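Local coordinates for lysozyme C (PDB 5XUW), which hydrolyses the beta-1,4 linkages between N-acetylmuramic acid and N-acetylglucosamine in bacterial peptidoglycan and binds one calcium ion, at residues 54-67 against 75-88. Numbering follows the deposited sequence.
With CA (calcium ion), chain C.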
loop_
_atom_site.group_PDB
_atom_site.type_symbol
_atom_site.label_atom_id
_atom_site.label_comp_id
_atom_site.label_asym_id
_atom_site.label_seq_id
_atom_site.Cartn_x
_atom_site.Cartn_y
_atom_site.Cartn_z
ATOM N N TYR A 54 -1.222 8.822 2.073
ATOM C CA TYR A 54 0.103 9.098 1.528
ATOM C C TYR A 54 0.708 7.907 0.818
ATOM O O TYR A 54 0.771 6.814 1.377
ATOM C CB TYR A 54 1.058 9.441 2.655
ATOM C CG TYR A 54 0.896 10.815 3.252
ATOM C CD1 TYR A 54 -0.028 11.052 4.271
ATOM C CD2 TYR A 54 1.719 11.867 2.846
ATOM C CE1 TYR A 54 -0.153 12.314 4.848
ATOM C CE2 TYR A 54 1.601 13.134 3.412
ATOM C CZ TYR A 54 0.666 13.352 4.411
ATOM O OH TYR A 54 0.559 14.605 4.975
ATOM N N GLY A 55 1.183 8.146 -0.402
ATOM C CA GLY A 55 2.126 7.259 -1.050
ATOM C C GLY A 55 1.524 6.103 -1.810
ATOM O O GLY A 55 0.314 6.062 -2.057
ATOM N N LEU A 56 2.403 5.173 -2.168
ATOM C CA LEU A 56 2.076 3.996 -2.984
ATOM C C LEU A 56 0.934 3.159 -2.412
ATOM O O LEU A 56 0.110 2.634 -3.167
ATOM C CB LEU A 56 3.323 3.120 -3.119
ATOM C CG LEU A 56 3.299 1.905 -4.046
ATOM C CD1 LEU A 56 3.147 2.338 -5.493
ATOM C CD2 LEU A 56 4.573 1.104 -3.886
ATOM N N PHE A 57 0.922 3.016 -1.081
ATOM C CA PHE A 57 -0.111 2.261 -0.380
ATOM C C PHE A 57 -1.137 3.140 0.336
ATOM O O PHE A 57 -1.930 2.629 1.125
ATOM C CB PHE A 57 0.522 1.304 0.625
ATOM C CG PHE A 57 1.584 0.408 0.046
ATOM C CD1 PHE A 57 1.360 -0.309 -1.130
ATOM C CD2 PHE A 57 2.801 0.241 0.708
ATOM C CE1 PHE A 57 2.337 -1.142 -1.648
ATOM C CE2 PHE A 57 3.775 -0.606 0.195
ATOM C CZ PHE A 57 3.540 -1.303 -0.980
ATOM N N GLN A 58 -1.132 4.447 0.063
ATOM C CA GLN A 58 -2.133 5.370 0.571
ATOM C C GLN A 58 -2.380 5.191 2.073
ATOM O O GLN A 58 -3.502 4.969 2.525
ATOM C CB GLN A 58 -3.414 5.247 -0.257
ATOM C CG GLN A 58 -3.272 5.824 -1.648
ATOM C CD GLN A 58 -3.185 7.337 -1.645
ATOM O OE1 GLN A 58 -4.203 8.024 -1.573
ATOM N NE2 GLN A 58 -1.965 7.866 -1.701
ATOM N N LEU A 59 -1.294 5.325 2.830
ATOM C CA LEU A 59 -1.311 5.128 4.273
ATOM C C LEU A 59 -1.774 6.404 4.958
ATOM O O LEU A 59 -1.285 7.497 4.652
ATOM C CB LEU A 59 0.065 4.698 4.759
ATOM C CG LEU A 59 0.587 3.415 4.117
ATOM C CD1 LEU A 59 2.082 3.262 4.334
ATOM C CD2 LEU A 59 -0.181 2.201 4.628
ATOM N N ASN A 60 -2.761 6.271 5.847
ATOM C CA ASN A 60 -3.449 7.424 6.408
ATOM C C ASN A 60 -2.763 8.059 7.621
ATOM O O ASN A 60 -2.089 7.389 8.399
ATOM C CB ASN A 60 -4.936 7.116 6.704
ATOM C CG ASN A 60 -5.141 6.233 7.912
ATOM O OD1 ASN A 60 -4.774 6.590 9.031
ATOM N ND2 ASN A 60 -5.758 5.076 7.698
ATOM N N SER A 61 -3.004 9.357 7.752
ATOM C CA SER A 61 -2.422 10.254 8.747
ATOM C C SER A 61 -3.106 10.196 10.121
ATOM O O SER A 61 -2.767 10.995 10.994
ATOM C CB SER A 61 -2.580 11.684 8.219
ATOM O OG SER A 61 -3.978 11.958 8.012
ATOM N N LYS A 62 -4.092 9.314 10.296
ATOM C CA LYS A 62 -4.835 9.196 11.552
ATOM C C LYS A 62 -4.367 8.008 12.383
ATOM O O LYS A 62 -4.300 8.107 13.601
ATOM C CB LYS A 62 -6.337 9.079 11.273
ATOM C CG LYS A 62 -7.187 8.823 12.511
ATOM C CD LYS A 62 -8.660 9.014 12.206
ATOM C CE LYS A 62 -9.521 8.730 13.425
ATOM N NZ LYS A 62 -10.955 9.016 13.144
ATOM N N TRP A 63 -4.085 6.883 11.733
ATOM C CA TRP A 63 -3.672 5.671 12.434
ATOM C C TRP A 63 -2.233 5.247 12.219
ATOM O O TRP A 63 -1.660 4.615 13.103
ATOM C CB TRP A 63 -4.601 4.506 12.065
ATOM C CG TRP A 63 -5.974 4.582 12.708
ATOM C CD1 TRP A 63 -6.302 5.177 13.899
ATOM C CD2 TRP A 63 -7.185 4.016 12.201
ATOM N NE1 TRP A 63 -7.642 5.031 14.148
ATOM C CE2 TRP A 63 -8.209 4.318 13.127
ATOM C CE3 TRP A 63 -7.506 3.283 11.051
ATOM C CZ2 TRP A 63 -9.536 3.913 12.941
ATOM C CZ3 TRP A 63 -8.830 2.879 10.860
ATOM C CH2 TRP A 63 -9.829 3.198 11.804
ATOM N N TRP A 64 -1.649 5.584 11.068
ATOM C CA TRP A 64 -0.431 4.920 10.624
ATOM C C TRP A 64 0.806 5.800 10.621
ATOM O O TRP A 64 1.843 5.378 11.106
ATOM C CB TRP A 64 -0.665 4.285 9.249
ATOM C CG TRP A 64 -1.837 3.362 9.278
ATOM C CD1 TRP A 64 -3.011 3.504 8.598
ATOM C CD2 TRP A 64 -1.973 2.182 10.068
ATOM N NE1 TRP A 64 -3.865 2.476 8.896
ATOM C CE2 TRP A 64 -3.256 1.648 9.804
ATOM C CE3 TRP A 64 -1.136 1.514 10.967
ATOM C CZ2 TRP A 64 -3.719 0.476 10.408
ATOM C CZ3 TRP A 64 -1.596 0.347 11.574
ATOM C CH2 TRP A 64 -2.880 -0.160 11.287
ATOM N N CYS A 65 0.706 6.996 10.063
ATOM C CA CYS A 65 1.837 7.938 10.040
ATOM C C CYS A 65 1.421 9.258 10.651
ATOM O O CYS A 65 0.229 9.517 10.861
ATOM C CB CYS A 65 2.359 8.151 8.609
ATOM S SG CYS A 65 1.216 8.949 7.457
ATOM N N LYS A 66 2.412 10.099 10.931
ATOM C CA LYS A 66 2.144 11.423 11.483
ATOM C C LYS A 66 2.655 12.550 10.587
ATOM O O LYS A 66 3.788 12.539 10.119
ATOM C CB LYS A 66 2.683 11.555 12.909
ATOM C CG LYS A 66 4.187 11.442 13.068
ATOM C CD LYS A 66 4.670 12.185 14.306
ATOM C CE LYS A 66 6.130 11.865 14.566
ATOM N NZ LYS A 66 6.823 12.902 15.378
ATOM N N ASP A 67 1.759 13.478 10.293
ATOM C CA ASP A 67 2.133 14.790 9.806
ATOM C C ASP A 67 1.686 15.701 10.944
ATOM O O ASP A 67 0.965 15.256 11.842
ATOM C CB ASP A 67 1.491 15.113 8.443
ATOM C CG ASP A 67 -0.036 15.007 8.440
ATOM O OD1 ASP A 67 -0.691 15.375 9.437
ATOM O OD2 ASP A 67 -0.588 14.573 7.408
ATOM N N ALA A 75 0.907 4.437 14.337
ATOM C CA ALA A 75 1.237 3.035 14.609
ATOM C C ALA A 75 2.467 2.507 13.855
ATOM O O ALA A 75 3.079 1.531 14.295
ATOM C CB ALA A 75 0.030 2.146 14.340
ATOM N N CYS A 76 2.818 3.137 12.731
ATOM C CA CYS A 76 4.053 2.802 12.004
ATOM C C CYS A 76 5.272 3.621 12.441
ATOM O O CYS A 76 6.362 3.411 11.914
ATOM C CB CYS A 76 3.841 2.946 10.493
ATOM S SG CYS A 76 2.572 1.823 9.877
ATOM N N ASN A 77 5.091 4.547 13.387
ATOM C CA ASN A 77 6.196 5.312 13.966
ATOM C C ASN A 77 7.003 6.026 12.882
ATOM O O ASN A 77 8.220 5.859 12.765
ATOM C CB ASN A 77 7.088 4.380 14.807
ATOM C CG ASN A 77 8.113 5.129 15.636
ATOM O OD1 ASN A 77 7.934 6.302 15.961
ATOM N ND2 ASN A 77 9.199 4.448 15.981
ATOM N N ILE A 78 6.304 6.807 12.065
ATOM C CA ILE A 78 6.931 7.390 10.889
ATOM C C ILE A 78 6.253 8.683 10.444
ATOM O O ILE A 78 5.023 8.822 10.524
ATOM C CB ILE A 78 6.975 6.338 9.751
ATOM C CG1 ILE A 78 7.964 6.747 8.662
ATOM C CG2 ILE A 78 5.585 6.068 9.176
ATOM C CD1 ILE A 78 8.220 5.645 7.661
ATOM N N MET A 79 7.074 9.626 9.984
ATOM C CA MET A 79 6.589 10.860 9.387
ATOM C C MET A 79 5.955 10.543 8.039
ATOM O O MET A 79 6.524 9.778 7.259
ATOM C CB MET A 79 7.740 11.859 9.182
ATOM C CG MET A 79 7.459 13.236 9.729
ATOM S SD MET A 79 7.360 13.184 11.524
ATOM C CE MET A 79 6.790 14.847 11.862
ATOM N N CYS A 80 4.799 11.139 7.754
ATOM C CA CYS A 80 4.080 10.832 6.515
ATOM C C CYS A 80 4.875 11.195 5.257
ATOM O O CYS A 80 4.726 10.533 4.228
ATOM C CB CYS A 80 2.709 11.511 6.472
ATOM S SG CYS A 80 1.509 10.971 7.720
ATOM N N SER A 81 5.733 12.213 5.349
ATOM C CA SER A 81 6.607 12.608 4.232
ATOM C C SER A 81 7.536 11.496 3.735
ATOM O O SER A 81 7.891 11.473 2.550
ATOM C CB SER A 81 7.442 13.837 4.618
ATOM O OG SER A 81 8.192 13.592 5.795
ATOM N N LYS A 82 7.903 10.572 4.623
ATOM C CA LYS A 82 8.753 9.436 4.260
ATOM C C LYS A 82 8.021 8.375 3.435
ATOM O O LYS A 82 8.633 7.411 2.974
ATOM C CB LYS A 82 9.350 8.811 5.509
ATOM C CG LYS A 82 10.195 9.803 6.310
ATOM C CD LYS A 82 10.444 9.331 7.727
ATOM C CE LYS A 82 11.531 8.283 7.779
ATOM N NZ LYS A 82 12.883 8.883 7.612
ATOM N N LEU A 83 6.713 8.549 3.263
ATOM C CA LEU A 83 5.921 7.714 2.367
ATOM C C LEU A 83 5.718 8.375 1.001
ATOM O O LEU A 83 4.889 7.918 0.222
ATOM C CB LEU A 83 4.570 7.414 3.028
ATOM C CG LEU A 83 4.665 6.849 4.449
ATOM C CD1 LEU A 83 3.286 6.768 5.089
ATOM C CD2 LEU A 83 5.349 5.488 4.439
ATOM N N LEU A 84 6.453 9.453 0.719
ATOM C CA LEU A 84 6.364 10.144 -0.565
ATOM C C LEU A 84 7.677 10.135 -1.344
ATOM O O LEU A 84 7.726 10.683 -2.434
ATOM C CB LEU A 84 5.878 11.580 -0.355
ATOM C CG LEU A 84 4.471 11.764 0.220
ATOM C CD1 LEU A 84 4.199 13.242 0.450
ATOM C CD2 LEU A 84 3.407 11.165 -0.687
ATOM N N ASP A 85 8.725 9.519 -0.804
ATOM C CA ASP A 85 10.022 9.456 -1.501
ATOM C C ASP A 85 10.060 8.235 -2.422
ATOM O O ASP A 85 9.058 7.517 -2.558
ATOM C CB ASP A 85 11.184 9.469 -0.500
ATOM C CG ASP A 85 11.242 8.229 0.339
ATOM O OD1 ASP A 85 10.165 7.665 0.609
ATOM O OD2 ASP A 85 12.349 7.816 0.748
ATOM N N ASP A 86 11.196 7.999 -3.075
ATOM C CA ASP A 86 11.272 6.941 -4.088
ATOM C C ASP A 86 11.373 5.551 -3.472
ATOM O O ASP A 86 10.926 4.585 -4.092
ATOM C CB ASP A 86 12.463 7.150 -5.031
ATOM C CG ASP A 86 12.247 8.276 -6.020
ATOM O OD1 ASP A 86 11.207 8.962 -5.960
ATOM O OD2 ASP A 86 13.122 8.458 -6.891
ATOM N N ASN A 87 11.987 5.445 -2.291
ATOM C CA ASN A 87 12.246 4.145 -1.692
ATOM C C ASN A 87 11.047 3.724 -0.859
ATOM O O ASN A 87 10.562 4.512 -0.070
ATOM C CB ASN A 87 13.504 4.181 -0.841
ATOM C CG ASN A 87 13.970 2.791 -0.471
ATOM O OD1 ASN A 87 14.641 2.113 -1.255
ATOM N ND2 ASN A 87 13.600 2.349 0.706
ATOM N N ILE A 88 10.583 2.487 -1.027
ATOM C CA ILE A 88 9.326 2.049 -0.394
ATOM C C ILE A 88 9.516 1.022 0.723
ATOM O O ILE A 88 8.548 0.430 1.183
ATOM C CB ILE A 88 8.301 1.518 -1.431
ATOM C CG1 ILE A 88 8.801 0.261 -2.152
ATOM C CG2 ILE A 88 7.953 2.608 -2.429
ATOM C CD1 ILE A 88 7.701 -0.506 -2.863
HETATM CA CA CA C . 9.325 5.696 1.589
HETATM O O HOH W 1 5.136 5.740 -1.588
HETATM O O HOH W 2 7.942 6.196 -0.321
HETATM O O HOH W 3 11.515 5.898 2.447
#
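Cys65 and Cys80 are joined by a disulfide, SG to SG 2.1 Å, with an S-S torsion of 95°. One face of the Tyr54 ring is covered by Cys80 CB, which stands over its centre, 3.3 Å from the centroid, in a CH-pi contact. Cys80 SG, beside the backbone N (chi1 -65°), is turned toward Cys65 and approaches the ring obliquely, 4.1 Å from its centroid. Leu84 CD1 meets the edge of that ring at CD2 (3.7 Å), while the hydroxyl hydrogen-bonds Asp67 OD2 on the anti side of the carboxylate. In the backbone, Ala75 N and Cys76 N bind the carbonyls of Trp63 and Trp64; Lys66 gives its N-H to Ile78 O and accepts that of Cys80, making a single beta bridge with Met79. This is the beta-domain of a C-type lysozyme, where the loop after strand 59-60 packs back against the turn and loop at either end of that strand before helix 89-100, to which Cys76 is tied by its disulfide with Cys94. Among apolar groups, Leu83 CD1 touches Leu59 CD1 and Cys65 SG (3.8 Å), Leu56 CD2 meets Ile88 CD1 (3.7 Å), and Ala75 CB approaches Trp64 CE3 obliquely (3.6 Å). Water 1 links Leu56 N to Leu83 O. One residue earlier, Lys82 O binds the calcium ion at 2.3 Å with Asp85 OD1, Asn87 O and two waters, Asp90 and Asp91 completing the site.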